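Local coordinates for ABC transporter substrate-binding protein (Bradyrhizobium japonicum, PDB 4I1D) that probably captures small solutes, possibly polyamines, in the periplasm for an ABC importer, and holds D-malate in this crystal, at residues 102-107 and 228-233; 267-272 and 288-293. All coordinates share one frame; numbering follows the deposited sequence.

Contact 1: 102-107 and 228-233; sequences YEFYSS and LQSTSL
Residues 102-107 and 228-233 pair as antiparallel strands in the buried middle of a periplasmic binding protein fold, within the two long strands 100-112 and 219-235 that run between its lobes. Two backbone bonds join Tyr105 and Gln229: Gln229 N gives to Tyr105 O at 2.8 Å, and Tyr105 N returns one to Gln229 O. Further on, Tyr102 N and Glu103 O both bond to Thr231, one residue facing two in a classic beta bulge.

Next to the bulge, Tyr102 meets Leu233. With CG anti to the backbone N (chi1 -177°), the ring lies flat beneath the leucine, whose CD2 sits 3.6 Å from the ring centroid, only 13° off the normal, a CH-pi contact between a broad apolar face and a branched aliphatic tip. The Tyr102 hydroxyl is hydrogen-bonded to Gln18. Putting an alanine here would remove the ring and would probably open a gap against Leu233 and leave Gln18 without its phenol mate.

Glu103, Tyr105, Gln229 and Thr231 share one face of the sheet. Gln229 CB rests over the Tyr105 ring, 4.0 Å from its centroid and offset toward the rim, while Trp205, a pocket residue, meets this ring edge-to-face. On the other face Ser230 CB lies over the Phe104 ring, a small residue leaving room for a large one, and Ser230 OG is hydrogen-bonded to Thr64.

Glu103 bends at CG so that OE1 comes 2.5 Å from Thr231 OG1; Asp61 is a second acceptor within reach of the same hydroxyl, and the single proton can serve only one at a time. Threonine suits this place because its hydroxyl meets acids while CG2 leans on Tyr105. Two carboxylates beside one buried hydroxyl would probably raise the affinity of one of them for a proton.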
loop_
_atom_site.group_PDB
_atom_site.type_symbol
_atom_site.label_atom_id
_atom_site.label_comp_id
_atom_site.label_asym_id
_atom_site.label_seq_id
_atom_site.Cartn_x
_atom_site.Cartn_y
_atom_site.Cartn_z
ATOM N N TYR A 102 -32.965 -15.979 -26.211
ATOM C CA TYR A 102 -32.207 -16.971 -26.978
ATOM C C TYR A 102 -32.329 -18.380 -26.390
ATOM O O TYR A 102 -32.501 -19.345 -27.124
ATOM C CB TYR A 102 -30.756 -16.518 -27.062
ATOM C CG TYR A 102 -29.818 -17.387 -27.874
ATOM C CD1 TYR A 102 -30.072 -17.674 -29.211
ATOM C CD2 TYR A 102 -28.638 -17.867 -27.310
ATOM C CE1 TYR A 102 -29.190 -18.448 -29.949
ATOM C CE2 TYR A 102 -27.763 -18.638 -28.025
ATOM C CZ TYR A 102 -28.036 -18.925 -29.347
ATOM O OH TYR A 102 -27.143 -19.685 -30.058
ATOM N N GLU A 103 -32.262 -18.481 -25.064
ATOM C CA GLU A 103 -32.440 -19.748 -24.365
ATOM C C GLU A 103 -32.737 -19.509 -22.879
ATOM O O GLU A 103 -32.326 -18.495 -22.310
ATOM C CB GLU A 103 -31.180 -20.600 -24.513
ATOM C CG GLU A 103 -29.916 -19.889 -24.057
ATOM C CD GLU A 103 -29.670 -19.992 -22.544
ATOM O OE1 GLU A 103 -28.951 -19.132 -21.995
ATOM O OE2 GLU A 103 -30.176 -20.936 -21.902
ATOM N N PHE A 104 -33.443 -20.445 -22.250
ATOM C CA PHE A 104 -33.749 -20.336 -20.830
ATOM C C PHE A 104 -32.975 -21.365 -20.020
ATOM O O PHE A 104 -32.856 -22.522 -20.436
ATOM C CB PHE A 104 -35.236 -20.530 -20.590
ATOM C CG PHE A 104 -36.075 -19.390 -21.053
ATOM C CD1 PHE A 104 -36.558 -19.359 -22.348
ATOM C CD2 PHE A 104 -36.392 -18.349 -20.188
ATOM C CE1 PHE A 104 -37.347 -18.307 -22.780
ATOM C CE2 PHE A 104 -37.171 -17.292 -20.612
ATOM C CZ PHE A 104 -37.648 -17.266 -21.916
ATOM N N TYR A 105 -32.441 -20.926 -18.877
ATOM C CA TYR A 105 -31.791 -21.811 -17.912
ATOM C C TYR A 105 -32.287 -21.500 -16.515
ATOM O O TYR A 105 -32.869 -20.442 -16.287
ATOM C CB TYR A 105 -30.275 -21.646 -17.957
ATOM C CG TYR A 105 -29.758 -20.254 -17.637
ATOM C CD1 TYR A 105 -29.184 -19.963 -16.406
ATOM C CD2 TYR A 105 -29.823 -19.241 -18.575
ATOM C CE1 TYR A 105 -28.682 -18.689 -16.124
ATOM C CE2 TYR A 105 -29.336 -17.971 -18.301
ATOM C CZ TYR A 105 -28.764 -17.701 -17.081
ATOM O OH TYR A 105 -28.281 -16.434 -16.837
ATOM N N SER A 106 -32.039 -22.411 -15.578
ATOM C CA SER A 106 -32.481 -22.212 -14.203
ATOM C C SER A 106 -31.347 -22.341 -13.199
ATOM O O SER A 106 -30.425 -23.139 -13.386
ATOM C CB SER A 106 -33.582 -23.209 -13.847
ATOM O OG SER A 106 -34.683 -23.085 -14.728
ATOM N N SER A 107 -31.427 -21.541 -12.137
ATOM C CA SER A 107 -30.648 -21.794 -10.935
ATOM C C SER A 107 -31.538 -22.651 -10.054
ATOM O O SER A 107 -32.653 -22.264 -9.757
ATOM C CB SER A 107 -30.299 -20.490 -10.219
ATOM O OG SER A 107 -29.397 -19.717 -10.999
ATOM N N LEU A 228 -35.895 -19.003 -12.819
ATOM C CA LEU A 228 -35.900 -19.161 -14.273
ATOM C C LEU A 228 -35.312 -17.923 -14.944
ATOM O O LEU A 228 -35.799 -16.803 -14.749
ATOM C CB LEU A 228 -37.317 -19.417 -14.781
ATOM C CG LEU A 228 -37.454 -19.593 -16.292
ATOM C CD1 LEU A 228 -36.484 -20.668 -16.823
ATOM C CD2 LEU A 228 -38.886 -19.933 -16.623
ATOM N N GLN A 229 -34.264 -18.134 -15.728
ATOM C CA GLN A 229 -33.514 -17.037 -16.320
ATOM C C GLN A 229 -33.295 -17.273 -17.806
ATOM O O GLN A 229 -33.659 -18.327 -18.326
ATOM C CB GLN A 229 -32.171 -16.903 -15.611
ATOM C CG GLN A 229 -32.310 -16.618 -14.119
ATOM C CD GLN A 229 -31.070 -17.034 -13.340
ATOM O OE1 GLN A 229 -31.089 -18.012 -12.579
ATOM N NE2 GLN A 229 -29.987 -16.302 -13.536
ATOM N N SER A 230 -32.691 -16.299 -18.485
ATOM C CA SER A 230 -32.446 -16.427 -19.917
ATOM C C SER A 230 -31.268 -15.588 -20.388
ATOM O O SER A 230 -30.939 -14.559 -19.790
ATOM C CB SER A 230 -33.689 -15.982 -20.694
ATOM O OG SER A 230 -33.850 -14.573 -20.598
ATOM N N THR A 231 -30.644 -16.016 -21.481
ATOM C CA THR A 231 -29.760 -15.122 -22.228
ATOM C C THR A 231 -30.475 -14.648 -23.493
ATOM O O THR A 231 -31.466 -15.256 -23.937
ATOM C CB THR A 231 -28.415 -15.783 -22.606
ATOM O OG1 THR A 231 -28.664 -16.991 -23.331
ATOM C CG2 THR A 231 -27.586 -16.098 -21.345
ATOM N N SER A 232 -29.977 -13.551 -24.053
ATOM C CA SER A 232 -30.519 -12.984 -25.280
ATOM C C SER A 232 -29.384 -12.613 -26.247
ATOM O O SER A 232 -28.240 -12.399 -25.831
ATOM C CB SER A 232 -31.363 -11.730 -24.975
ATOM O OG SER A 232 -32.475 -12.046 -24.155
ATOM N N LEU A 233 -29.716 -12.529 -27.534
ATOM C CA LEU A 233 -28.765 -12.098 -28.546
ATOM C C LEU A 233 -28.943 -10.604 -28.783
ATOM O O LEU A 233 -30.073 -10.108 -28.809
ATOM C CB LEU A 233 -29.011 -12.847 -29.845
ATOM C CG LEU A 233 -28.976 -14.374 -29.778
ATOM C CD1 LEU A 233 -29.085 -14.930 -31.180
ATOM C CD2 LEU A 233 -27.689 -14.847 -29.118
#

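Contact 2: 267-272 and 288-293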
loop_
_atom_site.group_PDB
_atom_site.type_symbol
_atom_site.label_atom_id
_atom_site.label_comp_id
_atom_site.label_asym_id
_atom_site.label_seq_id
_atom_site.Cartn_x
_atom_site.Cartn_y
_atom_site.Cartn_z
ATOM N N TYR A 267 -31.301 -26.928 -21.789
ATOM C CA TYR A 267 -31.781 -25.555 -21.700
ATOM C C TYR A 267 -33.013 -25.403 -22.568
ATOM O O TYR A 267 -33.215 -26.181 -23.499
ATOM C CB TYR A 267 -30.686 -24.564 -22.098
ATOM C CG TYR A 267 -29.519 -24.593 -21.133
ATOM C CD1 TYR A 267 -29.735 -24.737 -19.769
ATOM C CD2 TYR A 267 -28.199 -24.504 -21.581
ATOM C CE1 TYR A 267 -28.672 -24.779 -18.866
ATOM C CE2 TYR A 267 -27.122 -24.547 -20.677
ATOM C CZ TYR A 267 -27.372 -24.685 -19.320
ATOM O OH TYR A 267 -26.332 -24.725 -18.408
ATOM N N GLY A 268 -33.851 -24.426 -22.243
ATOM C CA GLY A 268 -35.096 -24.224 -22.958
ATOM C C GLY A 268 -34.909 -23.269 -24.116
ATOM O O GLY A 268 -34.004 -22.432 -24.088
ATOM N N PRO A 269 -35.765 -23.383 -25.143
ATOM C CA PRO A 269 -35.644 -22.489 -26.301
ATOM C C PRO A 269 -36.111 -21.070 -25.961
ATOM O O PRO A 269 -37.164 -20.912 -25.342
ATOM C CB PRO A 269 -36.578 -23.135 -27.343
ATOM C CG PRO A 269 -37.628 -23.822 -26.533
ATOM C CD PRO A 269 -36.951 -24.255 -25.226
ATOM N N GLY A 270 -35.333 -20.060 -26.341
ATOM C CA GLY A 270 -35.765 -18.680 -26.184
ATOM C C GLY A 270 -37.072 -18.413 -26.925
ATOM O O GLY A 270 -37.896 -17.612 -26.482
ATOM N N ASN A 271 -37.269 -19.082 -28.058
ATOM C CA ASN A 271 -38.487 -18.903 -28.843
ATOM C C ASN A 271 -39.494 -19.988 -28.519
ATOM O O ASN A 271 -39.328 -21.138 -28.932
ATOM C CB ASN A 271 -38.177 -18.908 -30.345
ATOM C CG ASN A 271 -39.407 -18.611 -31.202
ATOM O OD1 ASN A 271 -40.549 -18.696 -30.739
ATOM N ND2 ASN A 271 -39.173 -18.265 -32.457
ATOM N N PRO A 272 -40.550 -19.626 -27.780
ATOM C CA PRO A 272 -41.550 -20.606 -27.349
ATOM C C PRO A 272 -42.237 -21.306 -28.527
ATOM O O PRO A 272 -42.829 -22.370 -28.325
ATOM C CB PRO A 272 -42.544 -19.764 -26.536
ATOM C CG PRO A 272 -42.344 -18.366 -27.020
ATOM C CD PRO A 272 -40.886 -18.262 -27.340
ATOM N N LEU A 288 -37.056 -29.624 -19.301
ATOM C CA LEU A 288 -36.519 -28.315 -19.669
ATOM C C LEU A 288 -36.997 -27.226 -18.725
ATOM O O LEU A 288 -38.109 -27.299 -18.200
ATOM C CB LEU A 288 -36.883 -27.960 -21.118
ATOM C CG LEU A 288 -36.459 -28.950 -22.207
ATOM C CD1 LEU A 288 -36.974 -28.509 -23.562
ATOM C CD2 LEU A 288 -34.954 -29.123 -22.245
ATOM N N PRO A 289 -36.148 -26.210 -18.505
ATOM C CA PRO A 289 -36.436 -25.100 -17.578
ATOM C C PRO A 289 -37.685 -24.297 -17.944
ATOM O O PRO A 289 -38.426 -23.897 -17.050
ATOM C CB PRO A 289 -35.185 -24.218 -17.684
ATOM C CG PRO A 289 -34.073 -25.196 -18.110
ATOM C CD PRO A 289 -34.782 -26.141 -19.059
ATOM N N SER A 290 -37.927 -24.077 -19.230
ATOM C CA SER A 290 -39.047 -23.239 -19.658
ATOM C C SER A 290 -40.285 -24.006 -20.120
ATOM O O SER A 290 -41.225 -23.412 -20.659
ATOM C CB SER A 290 -38.600 -22.283 -20.761
ATOM O OG SER A 290 -37.945 -22.983 -21.802
ATOM N N GLU A 291 -40.288 -25.319 -19.929
ATOM C CA GLU A 291 -41.490 -26.095 -20.205
ATOM C C GLU A 291 -42.564 -25.590 -19.243
ATOM O O GLU A 291 -42.299 -25.420 -18.049
ATOM C CB GLU A 291 -41.229 -27.587 -20.010
ATOM C CG GLU A 291 -42.359 -28.494 -20.496
ATOM C CD GLU A 291 -43.039 -29.241 -19.363
ATOM O OE1 GLU A 291 -43.803 -30.191 -19.645
ATOM O OE2 GLU A 291 -42.811 -28.880 -18.189
ATOM N N PRO A 292 -43.775 -25.326 -19.760
ATOM C CA PRO A 292 -44.830 -24.689 -18.965
ATOM C C PRO A 292 -44.969 -25.218 -17.531
ATOM O O PRO A 292 -45.036 -24.406 -16.605
ATOM C CB PRO A 292 -46.085 -24.964 -19.788
ATOM C CG PRO A 292 -45.571 -24.914 -21.205
ATOM C CD PRO A 292 -44.200 -25.545 -21.156
ATOM N N ALA A 293 -44.996 -26.537 -17.343
ATOM C CA ALA A 293 -45.197 -27.094 -16.004
ATOM C C ALA A 293 -43.998 -26.870 -15.076
ATOM O O ALA A 293 -44.167 -26.721 -13.864
ATOM C CB ALA A 293 -45.569 -28.576 -16.070
#
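The flat group here is the peptide joining Tyr267 to Gly268, and one of its faces is covered by two aliphatic atoms from the 288-291 turn. Pro289 CD lies over that face near its nitrogen end, 3.7 Å from Gly268 N, and Leu288 CD2 lies above the oxygen on the same side, 3.6 Å from Tyr267 O. The phenol ring of Tyr267 leads the other way, against Glu103 and Tyr105.

The motif is a short strand, 268-269, packed against a type I beta turn, Leu288 to Glu291, that leads into helix 292-295. Strand 268-269 lies beside strand 100-112 in the sheet; the turn packs across one side of this short strand and also reaches strand 100-112, with Ser290 against Phe104. The residue types fit. Leucine and proline offer carbon to the peptide without adding polar groups, and Pro289 also touches Leu228 of strand 219-235. The turn's own bond, Glu291 N to Leu288 O, is weak at 3.4 Å, but Leu288 O is also held by the side chain of Asn294. Glu291 is the N-cap: its OE2 accepts a weak, bent bond from Ala293 N and another from Asn294 N. Pro292, having no N-H to satisfy, suits the first turn of a helix.

Gly268 matters for its lack of a side chain. A CB there would fall 1.9 Å from Ser290 OG, a clash, so the serine hydroxyl can lie against the bare CA. Ser290 keeps its hydroxyl between its own backbone N and carbonyl carbon (chi1 51°), which swings it onto the strand. That buried OG has no polar partner in the model and lies 3.3 Å from Gly268 CA.

Overall arrangement
Contacts 1 and 2, with centres about 9 Å apart, meet through strand 100-112, which has both 219-235 and 268-269 as neighbours. Strand 268-269 runs antiparallel to it, and Phe104 N probably bonds to Gly268 O at 2.8 Å, as does Gly270 N to Tyr102 O at 3.0 Å. Farther along, Pro289 CB of contact 2 packs at 3.2 Å on Ser106 OG, which is hydrogen-bonded to Gln298. Each contact sends one tyrosine toward the malate site: the side chain of Tyr267 is about 6 Å from bound D-malate and from that of Arg208, whereas those of Tyr105 and Arg208 are about 9 Å apart. These tyrosines probably belong to its second shell, Tyr105 by way of Trp205.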